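Local coordinates for protein type II restriction enzyme MspI (Moraxella sp., PDB 1SA3) that recognises the double-stranded DNA sequence 5'-CCGG-3' and cleaves it after the first cytosine, leaving fragments with 5'-phosphates, at residues K125-E130 against K257-G262; E4-L9 against G31-K36. One frame throughout, in Å; residues are numbered along the deposited sequence.

Contact 1 of 2, residues K125-E130 against K257-G262. With nucleotides of chain A.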
loop_
_atom_site.group_PDB
_atom_site.type_symbol
_atom_site.label_atom_id
_atom_site.label_comp_id
_atom_site.label_asym_id
_atom_site.label_seq_id
_atom_site.Cartn_x
_atom_site.Cartn_y
_atom_site.Cartn_z
ATOM N N LYS E 125 -10.101 -3.823 -1.391
ATOM C CA LYS E 125 -9.360 -3.835 -0.138
ATOM C C LYS E 125 -8.549 -5.128 -0.047
ATOM O O LYS E 125 -9.023 -6.208 -0.416
ATOM C CB LYS E 125 -10.313 -3.744 1.059
ATOM C CG LYS E 125 -10.530 -2.333 1.620
ATOM C CD LYS E 125 -11.474 -1.499 0.775
ATOM C CE LYS E 125 -11.549 -0.064 1.294
ATOM N NZ LYS E 125 -11.746 -0.017 2.772
ATOM N N VAL E 126 -7.325 -5.012 0.448
ATOM C CA VAL E 126 -6.451 -6.159 0.591
ATOM C C VAL E 126 -5.562 -5.927 1.810
ATOM O O VAL E 126 -5.368 -4.792 2.247
ATOM C CB VAL E 126 -5.577 -6.331 -0.656
ATOM C CG1 VAL E 126 -4.668 -5.120 -0.811
ATOM C CG2 VAL E 126 -4.790 -7.625 -0.573
ATOM N N SER E 127 -5.041 -7.016 2.357
ATOM C CA SER E 127 -4.180 -6.947 3.528
ATOM C C SER E 127 -3.045 -5.948 3.348
ATOM O O SER E 127 -2.327 -5.989 2.348
ATOM C CB SER E 127 -3.600 -8.333 3.819
ATOM O OG SER E 127 -4.641 -9.281 4.004
ATOM N N ILE E 128 -2.894 -5.041 4.310
ATOM C CA ILE E 128 -1.813 -4.065 4.261
ATOM C C ILE E 128 -0.744 -4.374 5.296
ATOM O O ILE E 128 0.408 -3.969 5.140
ATOM C CB ILE E 128 -2.310 -2.626 4.497
ATOM C CG1 ILE E 128 -3.248 -2.590 5.697
ATOM C CG2 ILE E 128 -2.966 -2.094 3.226
ATOM C CD1 ILE E 128 -3.772 -1.189 6.021
ATOM N N ALA E 129 -1.118 -5.080 6.358
ATOM C CA ALA E 129 -0.141 -5.437 7.384
ATOM C C ALA E 129 -0.768 -6.155 8.563
ATOM O O ALA E 129 -1.991 -6.186 8.717
ATOM C CB ALA E 129 0.578 -4.182 7.877
ATOM N N GLU E 130 0.089 -6.744 9.389
ATOM C CA GLU E 130 -0.352 -7.434 10.589
ATOM C C GLU E 130 0.558 -6.975 11.726
ATOM O O GLU E 130 1.768 -6.802 11.536
ATOM C CB GLU E 130 -0.286 -8.955 10.406
ATOM C CG GLU E 130 1.082 -9.516 10.058
ATOM C CD GLU E 130 1.065 -11.032 10.009
ATOM O OE1 GLU E 130 0.318 -11.604 9.182
ATOM O OE2 GLU E 130 1.794 -11.653 10.806
ATOM N N LYS E 257 -3.036 -12.195 16.795
ATOM C CA LYS E 257 -2.406 -11.042 16.167
ATOM C C LYS E 257 -3.364 -10.339 15.214
ATOM O O LYS E 257 -4.175 -10.973 14.538
ATOM C CB LYS E 257 -1.144 -11.509 15.438
ATOM C CG LYS E 257 -0.267 -10.405 14.854
ATOM C CD LYS E 257 1.014 -10.991 14.271
ATOM C CE LYS E 257 1.915 -9.917 13.667
ATOM N NZ LYS E 257 3.077 -10.522 12.940
ATOM N N MET E 258 -3.267 -9.022 15.141
ATOM C CA MET E 258 -4.165 -8.272 14.273
ATOM C C MET E 258 -3.695 -8.126 12.823
ATOM O O MET E 258 -2.500 -8.116 12.542
ATOM C CB MET E 258 -4.397 -6.882 14.851
ATOM C CG MET E 258 -4.837 -6.893 16.302
ATOM S SD MET E 258 -5.215 -5.239 16.874
ATOM C CE MET E 258 -6.931 -5.113 16.319
ATOM N N GLN E 259 -4.662 -8.020 11.917
ATOM C CA GLN E 259 -4.389 -7.806 10.501
ATOM C C GLN E 259 -5.310 -6.692 10.043
ATOM O O GLN E 259 -6.456 -6.601 10.491
ATOM C CB GLN E 259 -4.685 -9.042 9.657
ATOM C CG GLN E 259 -4.204 -8.877 8.211
ATOM C CD GLN E 259 -4.806 -9.911 7.260
ATOM O OE1 GLN E 259 -6.024 -9.988 7.109
ATOM N NE2 GLN E 259 -3.950 -10.697 6.610
ATOM N N PHE E 260 -4.804 -5.840 9.161
ATOM C CA PHE E 260 -5.601 -4.747 8.631
ATOM C C PHE E 260 -5.628 -4.798 7.121
ATOM O O PHE E 260 -4.602 -5.038 6.480
ATOM C CB PHE E 260 -5.039 -3.396 9.086
ATOM C CG PHE E 260 -4.984 -3.254 10.570
ATOM C CD1 PHE E 260 -3.850 -3.649 11.275
ATOM C CD2 PHE E 260 -6.097 -2.807 11.274
ATOM C CE1 PHE E 260 -3.832 -3.603 12.674
ATOM C CE2 PHE E 260 -6.087 -2.759 12.668
ATOM C CZ PHE E 260 -4.959 -3.157 13.365
ATOM N N LYS E 261 -6.816 -4.600 6.560
ATOM C CA LYS E 261 -6.980 -4.579 5.120
ATOM C C LYS E 261 -7.334 -3.148 4.771
ATOM O O LYS E 261 -8.007 -2.464 5.545
ATOM C CB LYS E 261 -8.087 -5.541 4.675
ATOM C CG LYS E 261 -7.835 -7.005 5.079
ATOM C CD LYS E 261 -8.711 -7.963 4.281
ATOM C CE LYS E 261 -8.647 -9.391 4.811
ATOM N NZ LYS E 261 -7.322 -10.087 4.666
ATOM N N GLY E 262 -6.868 -2.693 3.615
ATOM C CA GLY E 262 -7.127 -1.330 3.193
ATOM C C GLY E 262 -6.811 -1.155 1.716
ATOM O O GLY E 262 -6.831 -2.165 0.983
ATOM O OXT GLY E 262 -6.555 -0.013 1.289
ATOM P P DG A 6 -0.120 -8.855 -2.732
ATOM O OP1 DG A 6 0.163 -8.208 -4.041
ATOM O OP2 DG A 6 -0.659 -8.033 -1.610
ATOM O "O5'" DG A 6 -1.096 -10.092 -2.928
ATOM C "C5'" DG A 6 -2.394 -10.108 -2.345
ATOM C "C4'" DG A 6 -2.990 -11.486 -2.476
ATOM O "O4'" DG A 6 -2.490 -12.249 -1.348
ATOM C "C3'" DG A 6 -4.509 -11.488 -2.329
ATOM O "O3'" DG A 6 -5.209 -11.661 -3.547
ATOM C "C2'" DG A 6 -4.819 -12.658 -1.417
ATOM C "C1'" DG A 6 -3.508 -13.049 -0.761
ATOM N N9 DG A 6 -3.649 -12.664 0.642
ATOM C C8 DG A 6 -3.173 -11.527 1.257
ATOM N N7 DG A 6 -3.608 -11.389 2.487
ATOM C C5 DG A 6 -4.386 -12.519 2.706
ATOM C C6 DG A 6 -5.130 -12.923 3.859
ATOM O O6 DG A 6 -5.259 -12.331 4.941
ATOM N N1 DG A 6 -5.773 -14.143 3.653
ATOM C C2 DG A 6 -5.718 -14.880 2.484
ATOM N N2 DG A 6 -6.417 -16.036 2.469
ATOM N N3 DG A 6 -5.034 -14.511 1.408
ATOM C C4 DG A 6 -4.398 -13.332 1.588
ATOM P P DG A 7 -6.733 -11.164 -3.631
ATOM O OP1 DG A 7 -7.064 -11.055 -5.069
ATOM O OP2 DG A 7 -6.943 -9.997 -2.738
ATOM O "O5'" DG A 7 -7.532 -12.383 -3.004
ATOM C "C5'" DG A 7 -7.251 -13.709 -3.434
ATOM C "C4'" DG A 7 -8.229 -14.673 -2.809
ATOM O "O4'" DG A 7 -7.973 -14.756 -1.384
ATOM C "C3'" DG A 7 -9.690 -14.252 -2.965
ATOM O "O3'" DG A 7 -10.498 -15.387 -3.266
ATOM C "C2'" DG A 7 -10.053 -13.707 -1.598
ATOM C "C1'" DG A 7 -9.179 -14.539 -0.674
ATOM N N9 DG A 7 -8.859 -13.849 0.571
ATOM C C8 DG A 7 -8.065 -12.739 0.728
ATOM N N7 DG A 7 -8.031 -12.303 1.958
ATOM C C5 DG A 7 -8.837 -13.188 2.661
ATOM C C6 DG A 7 -9.194 -13.223 4.043
ATOM O O6 DG A 7 -8.856 -12.447 4.953
ATOM N N1 DG A 7 -10.040 -14.295 4.325
ATOM C C2 DG A 7 -10.487 -15.216 3.401
ATOM N N2 DG A 7 -11.293 -16.181 3.864
ATOM N N3 DG A 7 -10.164 -15.193 2.120
ATOM C C4 DG A 7 -9.344 -14.159 1.821
ATOM P P DC A 3 6.089 -12.478 13.731
ATOM O OP1 DC A 3 6.888 -11.399 14.355
ATOM O OP2 DC A 3 4.699 -12.724 14.188
ATOM O "O5'" DC A 3 6.076 -12.212 12.166
ATOM C "C5'" DC A 3 7.311 -12.128 11.465
ATOM C "C4'" DC A 3 7.071 -11.934 9.989
ATOM O "O4'" DC A 3 6.664 -13.180 9.376
ATOM C "C3'" DC A 3 6.020 -10.888 9.614
ATOM O "O3'" DC A 3 6.609 -10.008 8.661
ATOM C "C2'" DC A 3 4.878 -11.712 9.026
ATOM C "C1'" DC A 3 5.583 -12.959 8.489
ATOM N N1 DC A 3 4.783 -14.203 8.466
ATOM C C2 DC A 3 4.752 -14.986 7.290
ATOM O O2 DC A 3 5.357 -14.592 6.284
ATOM N N3 DC A 3 4.063 -16.150 7.290
ATOM C C4 DC A 3 3.420 -16.544 8.391
ATOM N N4 DC A 3 2.761 -17.702 8.347
ATOM C C5 DC A 3 3.421 -15.765 9.588
ATOM C C6 DC A 3 4.102 -14.611 9.578
HETATM O O HOH W 1 -6.728 -9.715 1.592
HETATM O O HOH W 2 -1.103 -10.604 7.105
HETATM O O HOH W 3 4.662 -8.528 11.662
#

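Contact 2 of 2, residues E4-L9 against G31-K36. With NA (sodium ion), chain G.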
loop_
_atom_site.group_PDB
_atom_site.type_symbol
_atom_site.label_atom_id
_atom_site.label_comp_id
_atom_site.label_asym_id
_atom_site.label_seq_id
_atom_site.Cartn_x
_atom_site.Cartn_y
_atom_site.Cartn_z
ATOM N N GLU E 4 2.277 -4.582 -25.103
ATOM C CA GLU E 4 3.563 -5.107 -25.517
ATOM C C GLU E 4 4.427 -5.377 -24.286
ATOM O O GLU E 4 5.025 -6.442 -24.159
ATOM C CB GLU E 4 4.264 -4.105 -26.437
ATOM C CG GLU E 4 5.510 -4.648 -27.114
ATOM C CD GLU E 4 6.268 -3.586 -27.903
ATOM O OE1 GLU E 4 7.085 -3.965 -28.769
ATOM O OE2 GLU E 4 6.062 -2.379 -27.652
ATOM N N LEU E 5 4.494 -4.407 -23.376
ATOM C CA LEU E 5 5.298 -4.563 -22.169
ATOM C C LEU E 5 4.748 -5.640 -21.243
ATOM O O LEU E 5 5.498 -6.490 -20.772
ATOM C CB LEU E 5 5.386 -3.239 -21.403
ATOM C CG LEU E 5 6.176 -3.268 -20.088
ATOM C CD1 LEU E 5 7.616 -3.711 -20.340
ATOM C CD2 LEU E 5 6.142 -1.884 -19.447
ATOM N N LEU E 6 3.447 -5.611 -20.975
ATOM C CA LEU E 6 2.864 -6.604 -20.077
ATOM C C LEU E 6 2.964 -8.000 -20.666
ATOM O O LEU E 6 3.179 -8.969 -19.943
ATOM C CB LEU E 6 1.400 -6.293 -19.772
ATOM C CG LEU E 6 1.081 -5.547 -18.474
ATOM C CD1 LEU E 6 -0.422 -5.653 -18.213
ATOM C CD2 LEU E 6 1.864 -6.152 -17.291
ATOM N N SER E 7 2.802 -8.104 -21.981
ATOM C CA SER E 7 2.890 -9.406 -22.631
ATOM C C SER E 7 4.282 -9.963 -22.386
ATOM O O SER E 7 4.452 -11.151 -22.120
ATOM C CB SER E 7 2.630 -9.280 -24.133
ATOM O OG SER E 7 2.749 -10.551 -24.758
ATOM N N LYS E 8 5.280 -9.092 -22.463
ATOM C CA LYS E 8 6.657 -9.502 -22.232
ATOM C C LYS E 8 6.857 -9.967 -20.797
ATOM O O LYS E 8 7.476 -11.005 -20.554
ATOM C CB LYS E 8 7.619 -8.351 -22.530
ATOM C CG LYS E 8 9.045 -8.622 -22.076
ATOM C CD LYS E 8 9.942 -7.408 -22.300
ATOM C CE LYS E 8 11.172 -7.457 -21.408
ATOM N NZ LYS E 8 11.993 -8.668 -21.652
ATOM N N LEU E 9 6.335 -9.200 -19.843
ATOM C CA LEU E 9 6.482 -9.559 -18.437
ATOM C C LEU E 9 5.743 -10.854 -18.101
ATOM O O LEU E 9 6.263 -11.691 -17.366
ATOM C CB LEU E 9 5.992 -8.415 -17.536
ATOM C CG LEU E 9 6.733 -7.078 -17.712
ATOM C CD1 LEU E 9 6.219 -6.057 -16.712
ATOM C CD2 LEU E 9 8.226 -7.282 -17.524
ATOM N N GLY E 31 2.521 -10.744 -8.113
ATOM C CA GLY E 31 2.991 -9.668 -7.257
ATOM C C GLY E 31 4.327 -9.110 -7.717
ATOM O O GLY E 31 4.502 -7.898 -7.857
ATOM N N LYS E 32 5.279 -9.998 -7.958
ATOM C CA LYS E 32 6.600 -9.588 -8.414
ATOM C C LYS E 32 6.502 -9.003 -9.814
ATOM O O LYS E 32 7.217 -8.062 -10.161
ATOM C CB LYS E 32 7.552 -10.791 -8.428
ATOM C CG LYS E 32 7.947 -11.321 -7.046
ATOM N N LEU E 33 5.610 -9.564 -10.621
ATOM C CA LEU E 33 5.444 -9.098 -11.986
ATOM C C LEU E 33 4.983 -7.651 -12.039
ATOM O O LEU E 33 5.520 -6.854 -12.805
ATOM C CB LEU E 33 4.451 -9.990 -12.737
ATOM C CG LEU E 33 4.256 -9.740 -14.240
ATOM C CD1 LEU E 33 3.619 -10.973 -14.892
ATOM C CD2 LEU E 33 3.390 -8.505 -14.463
ATOM N N TYR E 34 3.994 -7.297 -11.228
ATOM C CA TYR E 34 3.502 -5.928 -11.267
ATOM C C TYR E 34 4.454 -4.917 -10.642
ATOM O O TYR E 34 4.409 -3.728 -10.974
ATOM C CB TYR E 34 2.090 -5.851 -10.681
ATOM C CG TYR E 34 1.072 -6.270 -11.721
ATOM C CD1 TYR E 34 0.601 -7.590 -11.790
ATOM C CD2 TYR E 34 0.674 -5.377 -12.713
ATOM C CE1 TYR E 34 -0.236 -8.000 -12.832
ATOM C CE2 TYR E 34 -0.153 -5.771 -13.753
ATOM C CZ TYR E 34 -0.604 -7.081 -13.813
ATOM O OH TYR E 34 -1.407 -7.461 -14.866
ATOM N N GLU E 35 5.328 -5.379 -9.755
ATOM C CA GLU E 35 6.324 -4.472 -9.198
ATOM C C GLU E 35 7.253 -4.154 -10.364
ATOM O O GLU E 35 7.607 -3.003 -10.613
ATOM C CB GLU E 35 7.139 -5.133 -8.087
ATOM C CG GLU E 35 8.292 -4.244 -7.614
ATOM C CD GLU E 35 9.133 -4.878 -6.530
ATOM O OE1 GLU E 35 8.554 -5.526 -5.634
ATOM O OE2 GLU E 35 10.371 -4.716 -6.568
ATOM N N LYS E 36 7.631 -5.193 -11.098
ATOM C CA LYS E 36 8.532 -5.041 -12.229
ATOM C C LYS E 36 7.923 -4.171 -13.327
ATOM O O LYS E 36 8.635 -3.461 -14.029
ATOM C CB LYS E 36 8.897 -6.423 -12.781
ATOM C CG LYS E 36 10.318 -6.533 -13.311
ATOM C CD LYS E 36 10.379 -6.310 -14.797
ATOM C CE LYS E 36 11.767 -6.629 -15.341
ATOM N NZ LYS E 36 11.748 -6.701 -16.831
HETATM NA NA NA G . 10.166 -5.497 -3.927
HETATM O O HOH W 4 11.188 -5.491 -1.880
HETATM O O HOH W 5 8.273 -6.244 -2.650
#

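Contact 1 of 2, residues K125-E130 against K257-G262
Ile128 and Ala129 stand across from Phe260, a classic beta bulge in the antiparallel pairing of strands 127-131 and 258-261. Phe260 O takes an almost straight bond from Ile128 N (2.8 Å, 177°) and a weak one from Ala129 N, while Phe260 N reaches Ala129 O. Just before the bulge, Val126 and Gly262 exchange two bonds, and Arg206 and Tyr225 hold Gly262 OXT. Apolar contact across the strands comes from Ile128, whose CG1 lies 3.9 Å from Phe260 CB; the Phe260 ring meets Trp247 edge-to-face.

On the face carrying Ser127, Gln259 and Lys261, the polar ends read the DNA. Ser127 OG donates to N7 of DG6 of chain A at 2.8 Å and Gln259 NE2 to its O6 (2.7 Å, 165°), gripping one guanine edge. Lys261 NZ donates to Ser127 OG, to O6 of DG7 of chain A, and to Gln259 OE1 at 2.8 Å; this last bond would help fix the amide's rotation.

Farther along, water 2 joins Gln259 NE2 to Glu130 OE1. Extended Lys257 crosses Glu130 at about a right angle; its NZ sits 2.7 Å from Glu130 OE2, on the anti lone pair, and 3.0 Å from OP2 of DC3 of chain A.

Contact 2 of 2, residues E4-L9 against G31-K36
Leu6 and Leu9 pack on Leu33, Tyr34 and Lys36 in an apolar helix-helix contact, where the N-terminal helix 4-12 lies against helix 23-41. The two segments run roughly antiparallel, at 143°, with axes 10.5 Å apart, and no hydrogen bond passes between them.

Leu33 sits at the middle. Its CG lies 4.0 Å from Leu9 CB, and CD1 rests near the Leu9 carbonyl oxygen. The other methyl, CD2, meets Leu6 CD2 at 4.0 Å and lies over one face of the Tyr34 ring, toward the rim. The Leu6 and Tyr34 side chains cross at about a right angle: Leu6 CD2 approaches CE2, and CD1 comes 3.9 Å from Tyr34 OH. The hydroxyl is hydrogen-bonded to Tyr10; the Phe207 ring meets that of Tyr34, and Tyr214 touches the side chain.

Lys36 bends at chi2 (-95°), and its CD passes 3.6 Å from Leu9 CD2 while NZ forms a salt bridge with Asp40.

Glu35, on the same turn, takes no part in the packing. Its extended side chain brings both carboxylate oxygens to the sodium ion, OE1 at 2.4 Å, alongside Asp84 OD2, the backbone oxygen of Asp99 and waters 4 and 5. Helix 23-41, carrying a metal ligand of this PDDEXK-clan nuclease, thus offers Leu33 methyls, the Tyr34 ring and a Lys36 methylene for apolar burial, and the polar ends of Tyr34 and Lys36 are satisfied outside the contact.

From the N terminus, contact 2 comes first: helix 4-12 folds back on helix 23-41, closing a short loop with 21 residues between its segments. Contact 1 opens only later, at 125-130, and closes at the C terminus after 126 intervening residues, more than half of them helix or strand. The two are in series, neither nested nor crossed. The centres of contact 1 and contact 2 are 25 Å apart; the nearest atoms of the two are about 10 Å apart, without touching. Contact 2 joins the N-terminal helix to the helix bearing a sodium ligand, whereas contact 1 brings the last strand of the chain into the middle of a three-stranded sheet that meets the DNA bases.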